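Vacuolar protein sorting-associated protein IST1 (Saccharomyces cerevisiae, PDB 3GGY) regulates recruitment of the ATPase VPS4 to the ESCRT-III complex during a late step of cargo sorting into the intralumenal vesicles of multivesicular bodies. Local coordinates at residues A[109-114]-A[140-145]; A[8-12]-A[84-88]; A[38-42]-A[176-182]. One frame throughout, in Å; residues are numbered along the deposited sequence.

This chain is the all-helical, ESCRT-III-like N-terminal domain. Contacts 2 and 3 share the long helix 8-46, with centres about 47 Å apart on opposite sides of the chain's centre. Contact 2 joins its start to the short helix 84-87, and contact 3 joins its far part to the end of helix 166-179. Contact 1, about 17 Å from contact 2 between centres, packs helix 105-115 on helix 138-147. Contacts 1 and 2 are buried; in partly buried contact 3 a tyrosine ring lies on the backbone of helix 8-46. Contacts 1 and 3 each include an arginine salt-bridged outside the pair, while contact 2 has an uncharged margin with a bridging water.

Contact 1: A[109-114]-A[140-145]; sequences IRSLIY and FVNGVI
Val144 turns both methyls toward helix 105-115. Val144 CG1, anti to its own backbone N (chi1 171°), reaches the backbone there, 3.3 Å from Arg110 O, and also touches Tyr114 CB. Val144 CG2 lies beside the Arg110 side chain, 3.6 Å from Arg110 NH1. Ile113 answers from helix 105-115 as a knob set into a hole formed by Phe140, Val141, Val144 and Ile145. Its two branches divide the work: Ile113 CD1 comes 3.9 Å from Phe140 CE2, whereas CG2 meets Val144 CG1 and Ile145 CG1. This single knob-in-hole fit joins two short helices of the ESCRT-III-like domain, whose segments cross at -68° with axes 9.1 Å apart at closest approach. Phe140 approaches Arg110 edge first. Phe140 CE1 stands 3.5 Å above the centre of the Arg110 guanidinium, and the two planes are 85° apart, a T-shaped arrangement in which the guanidinium supplies the face. Phe140 CZ rests on Ile109 CG2 at 4.0 Å. A water held in the guanidinium plane accepts from Arg110 NH1 and donates to Phe140 O, while Arg110 NH2 forms a salt bridge to Glu93 and NE hydrogen-bonds Asn106 OD1.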
loop_
_atom_site.group_PDB
_atom_site.type_symbol
_atom_site.label_atom_id
_atom_site.label_comp_id
_atom_site.label_asym_id
_atom_site.label_seq_id
_atom_site.Cartn_x
_atom_site.Cartn_y
_atom_site.Cartn_z
ATOM N N ILE A 109 6.477 5.112 -10.930
ATOM C CA ILE A 109 5.289 5.766 -11.465
ATOM C C ILE A 109 4.177 4.765 -11.773
ATOM O O ILE A 109 3.004 5.032 -11.510
ATOM C CB ILE A 109 5.622 6.580 -12.736
ATOM C CG1 ILE A 109 4.424 7.442 -13.128
ATOM C CG2 ILE A 109 6.018 5.646 -13.868
ATOM C CD1 ILE A 109 4.089 8.522 -12.100
ATOM N N ARG A 110 4.539 3.606 -12.318
ATOM C CA ARG A 110 3.540 2.589 -12.625
ATOM C C ARG A 110 2.867 2.082 -11.353
ATOM O O ARG A 110 1.654 1.900 -11.323
ATOM C CB ARG A 110 4.182 1.417 -13.369
ATOM C CG ARG A 110 4.562 1.752 -14.800
ATOM C CD ARG A 110 5.292 0.597 -15.459
ATOM N NE ARG A 110 5.670 0.957 -16.821
ATOM C CZ ARG A 110 4.863 0.864 -17.871
ATOM N NH1 ARG A 110 3.628 0.405 -17.728
ATOM N NH2 ARG A 110 5.280 1.277 -19.062
ATOM N N SER A 111 3.652 1.867 -10.300
ATOM C CA SER A 111 3.094 1.375 -9.049
ATOM C C SER A 111 2.124 2.362 -8.412
ATOM O O SER A 111 1.087 1.969 -7.879
ATOM C CB SER A 111 4.217 1.035 -8.062
ATOM O OG SER A 111 5.006 -0.045 -8.554
ATOM N N LEU A 112 2.458 3.646 -8.464
ATOM C CA LEU A 112 1.598 4.666 -7.875
ATOM C C LEU A 112 0.282 4.796 -8.627
ATOM O O LEU A 112 -0.775 4.965 -8.023
ATOM C CB LEU A 112 2.340 6.000 -7.842
ATOM C CG LEU A 112 3.450 6.007 -6.788
ATOM C CD1 LEU A 112 4.371 7.202 -7.010
ATOM C CD2 LEU A 112 2.834 6.054 -5.395
ATOM N N ILE A 113 0.339 4.701 -9.949
ATOM C CA ILE A 113 -0.877 4.794 -10.746
ATOM C C ILE A 113 -1.751 3.561 -10.507
ATOM O O ILE A 113 -2.971 3.670 -10.361
ATOM C CB ILE A 113 -0.527 4.934 -12.242
ATOM C CG1 ILE A 113 0.081 6.321 -12.474
ATOM C CG2 ILE A 113 -1.768 4.733 -13.108
ATOM C CD1 ILE A 113 0.630 6.536 -13.878
ATOM N N TYR A 114 -1.123 2.390 -10.454
ATOM C CA TYR A 114 -1.846 1.151 -10.209
ATOM C C TYR A 114 -2.519 1.172 -8.844
ATOM O O TYR A 114 -3.607 0.619 -8.664
ATOM C CB TYR A 114 -0.888 -0.047 -10.264
ATOM C CG TYR A 114 -1.594 -1.366 -10.080
ATOM C CD1 TYR A 114 -2.291 -1.952 -11.132
ATOM C CD2 TYR A 114 -1.629 -1.997 -8.838
ATOM C CE1 TYR A 114 -3.012 -3.129 -10.955
ATOM C CE2 TYR A 114 -2.347 -3.177 -8.652
ATOM C CZ TYR A 114 -3.037 -3.735 -9.715
ATOM O OH TYR A 114 -3.755 -4.895 -9.541
ATOM N N PHE A 140 -0.486 4.644 -22.010
ATOM C CA PHE A 140 0.411 4.287 -20.918
ATOM C C PHE A 140 -0.363 4.023 -19.631
ATOM O O PHE A 140 -0.220 2.964 -19.019
ATOM C CB PHE A 140 1.431 5.410 -20.702
ATOM C CG PHE A 140 2.133 5.345 -19.376
ATOM C CD1 PHE A 140 2.932 4.258 -19.048
ATOM C CD2 PHE A 140 1.976 6.372 -18.446
ATOM C CE1 PHE A 140 3.563 4.180 -17.805
ATOM C CE2 PHE A 140 2.604 6.305 -17.202
ATOM C CZ PHE A 140 3.396 5.212 -16.883
ATOM N N VAL A 141 -1.193 4.977 -19.222
ATOM C CA VAL A 141 -1.955 4.803 -17.991
ATOM C C VAL A 141 -2.959 3.652 -18.050
ATOM O O VAL A 141 -3.153 2.953 -17.061
ATOM C CB VAL A 141 -2.655 6.119 -17.570
ATOM C CG1 VAL A 141 -1.613 7.186 -17.300
ATOM C CG2 VAL A 141 -3.603 6.591 -18.641
ATOM N N ASN A 142 -3.592 3.435 -19.203
ATOM C CA ASN A 142 -4.540 2.333 -19.313
ATOM C C ASN A 142 -3.814 0.994 -19.247
ATOM O O ASN A 142 -4.344 0.011 -18.719
ATOM C CB ASN A 142 -5.340 2.430 -20.617
ATOM C CG ASN A 142 -6.313 3.591 -20.614
ATOM O OD1 ASN A 142 -6.721 4.066 -19.557
ATOM N ND2 ASN A 142 -6.705 4.043 -21.801
ATOM N N GLY A 143 -2.595 0.957 -19.778
ATOM C CA GLY A 143 -1.820 -0.271 -19.742
ATOM C C GLY A 143 -1.535 -0.655 -18.302
ATOM O O GLY A 143 -1.548 -1.833 -17.941
ATOM N N VAL A 144 -1.287 0.350 -17.472
ATOM C CA VAL A 144 -1.003 0.118 -16.060
ATOM C C VAL A 144 -2.242 -0.347 -15.297
ATOM O O VAL A 144 -2.216 -1.359 -14.600
ATOM C CB VAL A 144 -0.483 1.403 -15.380
ATOM C CG1 VAL A 144 -0.397 1.190 -13.874
ATOM C CG2 VAL A 144 0.882 1.773 -15.941
ATOM N N ILE A 145 -3.337 0.385 -15.445
ATOM C CA ILE A 145 -4.553 0.051 -14.720
ATOM C C ILE A 145 -5.267 -1.212 -15.206
ATOM O O ILE A 145 -5.589 -2.096 -14.411
ATOM C CB ILE A 145 -5.519 1.248 -14.751
ATOM C CG1 ILE A 145 -4.832 2.460 -14.113
ATOM C CG2 ILE A 145 -6.799 0.916 -13.996
ATOM C CD1 ILE A 145 -5.574 3.783 -14.300
HETATM O O HOH W 1 1.419 0.739 -19.756
#

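Contact 2: A[8-12]-A[84-88]; sequences FTIKL and VQVIN
Thr9 and Val84 bring methyl against methyl, Thr9 CG2 lying 3.6 Å from Val84 CG1. That methyl, Val84 CG1, is a bump that enters the hollow between Thr9 and Leu12 on the first turn of helix 8-46, where it also lies 3.8 Å from Thr9 O. Leu12 returns the fit. Leu12 CD2 occupies the groove between Val84 and Ile87, 4.1 Å from Val84 CG1 and 4.0 Å from Ile87 CG2. Leu12 and Val84 run past each other in opposite directions, whereas Leu12 crosses Ile87 at about a right angle. Phe8 flanks this interlock with the edge of its ring: CE2 is turned to Ile87 CG2 and CD2 to Asn88 OD1. With CG anti to the backbone N (chi1 173°), the ring reaches on to helix 125-135, packing on Leu131, Met132 and Lys135. The Asn88 amide is tilted 21° from the ring plane, with OD1 at the ring's edge rather than over its face. Asn88 OD1 comes 3.2 Å from Thr9 OG1. A water beside them lies 2.8 Å from Thr9 OG1 and donates to Val84 O, a carbonyl that also accepts a weak bond from Asn88 N. The join between the start of helix 8-46 and the 84-88 segment therefore depends on interlocked methyls and a water-mediated polar margin, with no salt bridge between the two segments.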
loop_
_atom_site.group_PDB
_atom_site.type_symbol
_atom_site.label_atom_id
_atom_site.label_comp_id
_atom_site.label_asym_id
_atom_site.label_seq_id
_atom_site.Cartn_x
_atom_site.Cartn_y
_atom_site.Cartn_z
ATOM N N PHE A 8 4.394 21.809 -15.747
ATOM C CA PHE A 8 4.245 20.404 -15.406
ATOM C C PHE A 8 5.105 20.034 -14.202
ATOM O O PHE A 8 4.621 19.439 -13.240
ATOM C CB PHE A 8 4.651 19.534 -16.591
ATOM C CG PHE A 8 4.696 18.072 -16.272
ATOM C CD1 PHE A 8 3.522 17.341 -16.130
ATOM C CD2 PHE A 8 5.913 17.432 -16.085
ATOM C CE1 PHE A 8 3.564 15.992 -15.807
ATOM C CE2 PHE A 8 5.965 16.081 -15.761
ATOM C CZ PHE A 8 4.785 15.363 -15.622
ATOM N N THR A 9 6.383 20.395 -14.263
ATOM C CA THR A 9 7.327 20.092 -13.194
ATOM C C THR A 9 6.892 20.614 -11.829
ATOM O O THR A 9 7.125 19.962 -10.810
ATOM C CB THR A 9 8.724 20.657 -13.520
ATOM O OG1 THR A 9 9.217 20.041 -14.715
ATOM C CG2 THR A 9 9.698 20.375 -12.383
ATOM N N ILE A 10 6.265 21.785 -11.809
ATOM C CA ILE A 10 5.808 22.370 -10.555
ATOM C C ILE A 10 4.570 21.647 -10.041
ATOM O O ILE A 10 4.458 21.367 -8.845
ATOM C CB ILE A 10 5.497 23.872 -10.723
ATOM C CG1 ILE A 10 6.779 24.622 -11.091
ATOM C CG2 ILE A 10 4.907 24.430 -9.440
ATOM C CD1 ILE A 10 6.588 26.101 -11.343
ATOM N N LYS A 11 3.642 21.339 -10.942
ATOM C CA LYS A 11 2.428 20.637 -10.551
ATOM C C LYS A 11 2.771 19.239 -10.045
ATOM O O LYS A 11 2.146 18.743 -9.107
ATOM C CB LYS A 11 1.458 20.536 -11.731
ATOM C CG LYS A 11 0.972 21.880 -12.251
ATOM C CD LYS A 11 -0.242 21.724 -13.161
ATOM C CE LYS A 11 0.058 20.833 -14.352
ATOM N NZ LYS A 11 1.154 21.383 -15.198
ATOM N N LEU A 12 3.766 18.609 -10.665
ATOM C CA LEU A 12 4.180 17.266 -10.262
ATOM C C LEU A 12 4.836 17.308 -8.885
ATOM O O LEU A 12 4.557 16.468 -8.026
ATOM C CB LEU A 12 5.155 16.674 -11.287
ATOM C CG LEU A 12 5.709 15.273 -10.997
ATOM C CD1 LEU A 12 4.568 14.270 -10.891
ATOM C CD2 LEU A 12 6.674 14.866 -12.100
ATOM N N VAL A 84 12.396 14.543 -10.178
ATOM C CA VAL A 84 11.376 15.301 -10.897
ATOM C C VAL A 84 11.856 15.966 -12.187
ATOM O O VAL A 84 11.154 15.943 -13.198
ATOM C CB VAL A 84 10.747 16.380 -9.990
ATOM C CG1 VAL A 84 9.739 17.206 -10.774
ATOM C CG2 VAL A 84 10.069 15.723 -8.812
ATOM N N GLN A 85 13.045 16.559 -12.154
ATOM C CA GLN A 85 13.582 17.231 -13.334
ATOM C C GLN A 85 13.824 16.285 -14.510
ATOM O O GLN A 85 13.752 16.698 -15.669
ATOM C CB GLN A 85 14.878 17.972 -12.980
ATOM C CG GLN A 85 15.985 17.105 -12.395
ATOM C CD GLN A 85 15.600 16.463 -11.074
ATOM O OE1 GLN A 85 15.135 17.136 -10.153
ATOM N NE2 GLN A 85 15.803 15.154 -10.972
ATOM N N VAL A 86 14.102 15.019 -14.216
ATOM C CA VAL A 86 14.349 14.035 -15.266
ATOM C C VAL A 86 13.037 13.586 -15.910
ATOM O O VAL A 86 12.961 13.391 -17.124
ATOM C CB VAL A 86 15.073 12.796 -14.708
ATOM C CG1 VAL A 86 15.472 11.877 -15.844
ATOM C CG2 VAL A 86 16.298 13.221 -13.913
ATOM N N ILE A 87 12.004 13.429 -15.089
ATOM C CA ILE A 87 10.694 13.010 -15.573
ATOM C C ILE A 87 10.158 14.034 -16.563
ATOM O O ILE A 87 9.377 13.712 -17.461
ATOM C CB ILE A 87 9.694 12.873 -14.404
ATOM C CG1 ILE A 87 10.195 11.811 -13.426
ATOM C CG2 ILE A 87 8.309 12.526 -14.935
ATOM C CD1 ILE A 87 9.384 11.712 -12.161
ATOM N N ASN A 88 10.594 15.275 -16.395
ATOM C CA ASN A 88 10.156 16.351 -17.266
ATOM C C ASN A 88 10.590 16.111 -18.710
ATOM O O ASN A 88 10.002 16.660 -19.638
ATOM C CB ASN A 88 10.715 17.684 -16.766
ATOM C CG ASN A 88 10.243 18.857 -17.592
ATOM O OD1 ASN A 88 9.040 19.057 -17.776
ATOM N ND2 ASN A 88 11.186 19.645 -18.093
HETATM O O HOH W 2 8.628 17.360 -14.464
#

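Contact 3: A[38-42]-A[176-182]; sequences RRQVA and IAKTYDV
The Tyr180 ring has the backbone of helix 8-46 over one face and its own neighbour over the other. Arg39 CA lies 4.1 Å from the Tyr180 ring centroid and 25° off the normal, a CH-pi contact offset toward the rim. On the opposite face sits Thr179 CG2, 3.5 Å above the Tyr180 ring plane and likewise offset. Arg39 CG comes close to the phenol end, 3.0 Å from Tyr180 OH, and the bend at chi3 (63°) turns the rest of that arginine along another course. Nearer the base of the tyrosine, Ala42 CB sits between Tyr180 CB, 3.8 Å away, Val182 CG2 and Ile176 CG2. Ile176 has the largest area buried here. Its CG2 approaches Arg38 O, and its extended branch carries Ile176 CD1 to Val41 CG1, 3.7 Å away. The Arg38 guanidinium lies obliquely beside Ile176, with NH1 nearest CG1. Arg38 NH1 donates to a water 3.1 Å away that also bonds to Thr179 OG1, while NH2 forms a salt bridge to Asp64 of helix 50-82. Leu60, on that helix too, packs against both Arg38 and Ile176. Past Tyr180 the chain turns through Asp181, which, with positive phi, is the C-prime residue of a Schellman motif, closed by the 3.0 Å bond from Val182 N to Ala177 O. The motif ends helix 166-179 where it rests on the hairpin of helices 8-46 and 50-82, consistent with the closed form of ESCRT-III-like domains, in which a late helix folds back onto the end of the helical hairpin.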
loop_
_atom_site.group_PDB
_atom_site.type_symbol
_atom_site.label_atom_id
_atom_site.label_comp_id
_atom_site.label_asym_id
_atom_site.label_seq_id
_atom_site.Cartn_x
_atom_site.Cartn_y
_atom_site.Cartn_z
ATOM N N ARG A 38 -5.506 -5.237 17.676
ATOM C CA ARG A 38 -4.834 -6.338 18.351
ATOM C C ARG A 38 -5.327 -6.438 19.797
ATOM O O ARG A 38 -5.564 -7.533 20.301
ATOM C CB ARG A 38 -3.317 -6.140 18.297
ATOM C CG ARG A 38 -2.735 -6.424 16.908
ATOM C CD ARG A 38 -1.254 -6.083 16.800
ATOM N NE ARG A 38 -0.722 -6.474 15.494
ATOM C CZ ARG A 38 -0.239 -7.680 15.209
ATOM N NH1 ARG A 38 -0.201 -8.624 16.141
ATOM N NH2 ARG A 38 0.178 -7.954 13.982
ATOM N N ARG A 39 -5.497 -5.293 20.451
ATOM C CA ARG A 39 -5.993 -5.271 21.828
ATOM C C ARG A 39 -7.398 -5.849 21.867
ATOM O O ARG A 39 -7.762 -6.574 22.790
ATOM C CB ARG A 39 -6.076 -3.845 22.368
ATOM C CG ARG A 39 -4.795 -3.047 22.351
ATOM C CD ARG A 39 -5.074 -1.648 22.881
ATOM N NE ARG A 39 -5.528 -1.682 24.271
ATOM C CZ ARG A 39 -6.184 -0.694 24.871
ATOM N NH1 ARG A 39 -6.476 0.418 24.204
ATOM N NH2 ARG A 39 -6.543 -0.813 26.143
ATOM N N GLN A 40 -8.195 -5.503 20.863
ATOM C CA GLN A 40 -9.572 -5.968 20.791
ATOM C C GLN A 40 -9.671 -7.466 20.524
ATOM O O GLN A 40 -10.606 -8.121 20.985
ATOM C CB GLN A 40 -10.324 -5.152 19.738
ATOM C CG GLN A 40 -10.275 -3.656 20.048
ATOM C CD GLN A 40 -10.932 -2.785 18.993
ATOM O OE1 GLN A 40 -10.676 -2.935 17.798
ATOM N NE2 GLN A 40 -11.773 -1.853 19.435
ATOM N N VAL A 41 -8.709 -8.012 19.784
ATOM C CA VAL A 41 -8.697 -9.447 19.521
ATOM C C VAL A 41 -8.417 -10.135 20.856
ATOM O O VAL A 41 -9.024 -11.148 21.185
ATOM C CB VAL A 41 -7.590 -9.840 18.511
ATOM C CG1 VAL A 41 -7.402 -11.356 18.491
ATOM C CG2 VAL A 41 -7.964 -9.356 17.118
ATOM N N ALA A 42 -7.499 -9.564 21.628
ATOM C CA ALA A 42 -7.147 -10.126 22.925
ATOM C C ALA A 42 -8.370 -10.155 23.832
ATOM O O ALA A 42 -8.594 -11.127 24.551
ATOM C CB ALA A 42 -6.034 -9.304 23.570
ATOM N N ILE A 176 -0.475 -12.175 19.372
ATOM C CA ILE A 176 -1.324 -11.250 20.118
ATOM C C ILE A 176 -1.414 -11.750 21.565
ATOM O O ILE A 176 -1.440 -10.956 22.503
ATOM C CB ILE A 176 -2.742 -11.171 19.508
ATOM C CG1 ILE A 176 -2.674 -10.457 18.156
ATOM C CG2 ILE A 176 -3.690 -10.417 20.444
ATOM C CD1 ILE A 176 -3.977 -10.499 17.376
ATOM N N ALA A 177 -1.447 -13.069 21.742
ATOM C CA ALA A 177 -1.521 -13.630 23.088
ATOM C C ALA A 177 -0.261 -13.286 23.879
ATOM O O ALA A 177 -0.328 -13.039 25.082
ATOM C CB ALA A 177 -1.710 -15.136 23.019
ATOM N N LYS A 178 0.889 -13.265 23.212
ATOM C CA LYS A 178 2.125 -12.928 23.910
ATOM C C LYS A 178 2.119 -11.461 24.312
ATOM O O LYS A 178 2.423 -11.117 25.455
ATOM C CB LYS A 178 3.352 -13.204 23.043
ATOM C CG LYS A 178 4.656 -12.927 23.798
ATOM C CD LYS A 178 5.886 -13.309 23.014
ATOM C CE LYS A 178 7.133 -13.101 23.857
ATOM N NZ LYS A 178 8.358 -13.504 23.128
ATOM N N THR A 179 1.755 -10.595 23.373
ATOM C CA THR A 179 1.720 -9.167 23.644
ATOM C C THR A 179 0.832 -8.797 24.824
ATOM O O THR A 179 1.213 -7.979 25.664
ATOM C CB THR A 179 1.226 -8.373 22.409
ATOM O OG1 THR A 179 2.156 -8.544 21.334
ATOM C CG2 THR A 179 1.109 -6.890 22.731
ATOM N N TYR A 180 -0.339 -9.415 24.898
ATOM C CA TYR A 180 -1.296 -9.097 25.946
ATOM C C TYR A 180 -1.437 -10.089 27.095
ATOM O O TYR A 180 -2.409 -10.026 27.846
ATOM C CB TYR A 180 -2.654 -8.846 25.300
ATOM C CG TYR A 180 -2.609 -7.672 24.354
ATOM C CD1 TYR A 180 -2.585 -6.366 24.841
ATOM C CD2 TYR A 180 -2.508 -7.865 22.978
ATOM C CE1 TYR A 180 -2.452 -5.282 23.984
ATOM C CE2 TYR A 180 -2.373 -6.785 22.110
ATOM C CZ TYR A 180 -2.343 -5.497 22.622
ATOM O OH TYR A 180 -2.175 -4.424 21.776
ATOM N N ASP A 181 -0.460 -10.979 27.243
ATOM C CA ASP A 181 -0.475 -11.979 28.312
ATOM C C ASP A 181 -1.788 -12.748 28.411
ATOM O O ASP A 181 -2.270 -13.016 29.511
ATOM C CB ASP A 181 -0.190 -11.316 29.666
ATOM C CG ASP A 181 1.137 -10.593 29.692
ATOM O OD1 ASP A 181 2.157 -11.213 29.333
ATOM O OD2 ASP A 181 1.158 -9.405 30.075
ATOM N N VAL A 182 -2.364 -13.111 27.270
ATOM C CA VAL A 182 -3.621 -13.853 27.259
ATOM C C VAL A 182 -3.392 -15.243 27.840
ATOM O O VAL A 182 -2.473 -15.946 27.430
ATOM C CB VAL A 182 -4.167 -13.996 25.825
ATOM C CG1 VAL A 182 -5.353 -14.956 25.799
ATOM C CG2 VAL A 182 -4.579 -12.633 25.297
HETATM O O HOH W 3 0.343 -8.049 19.144
#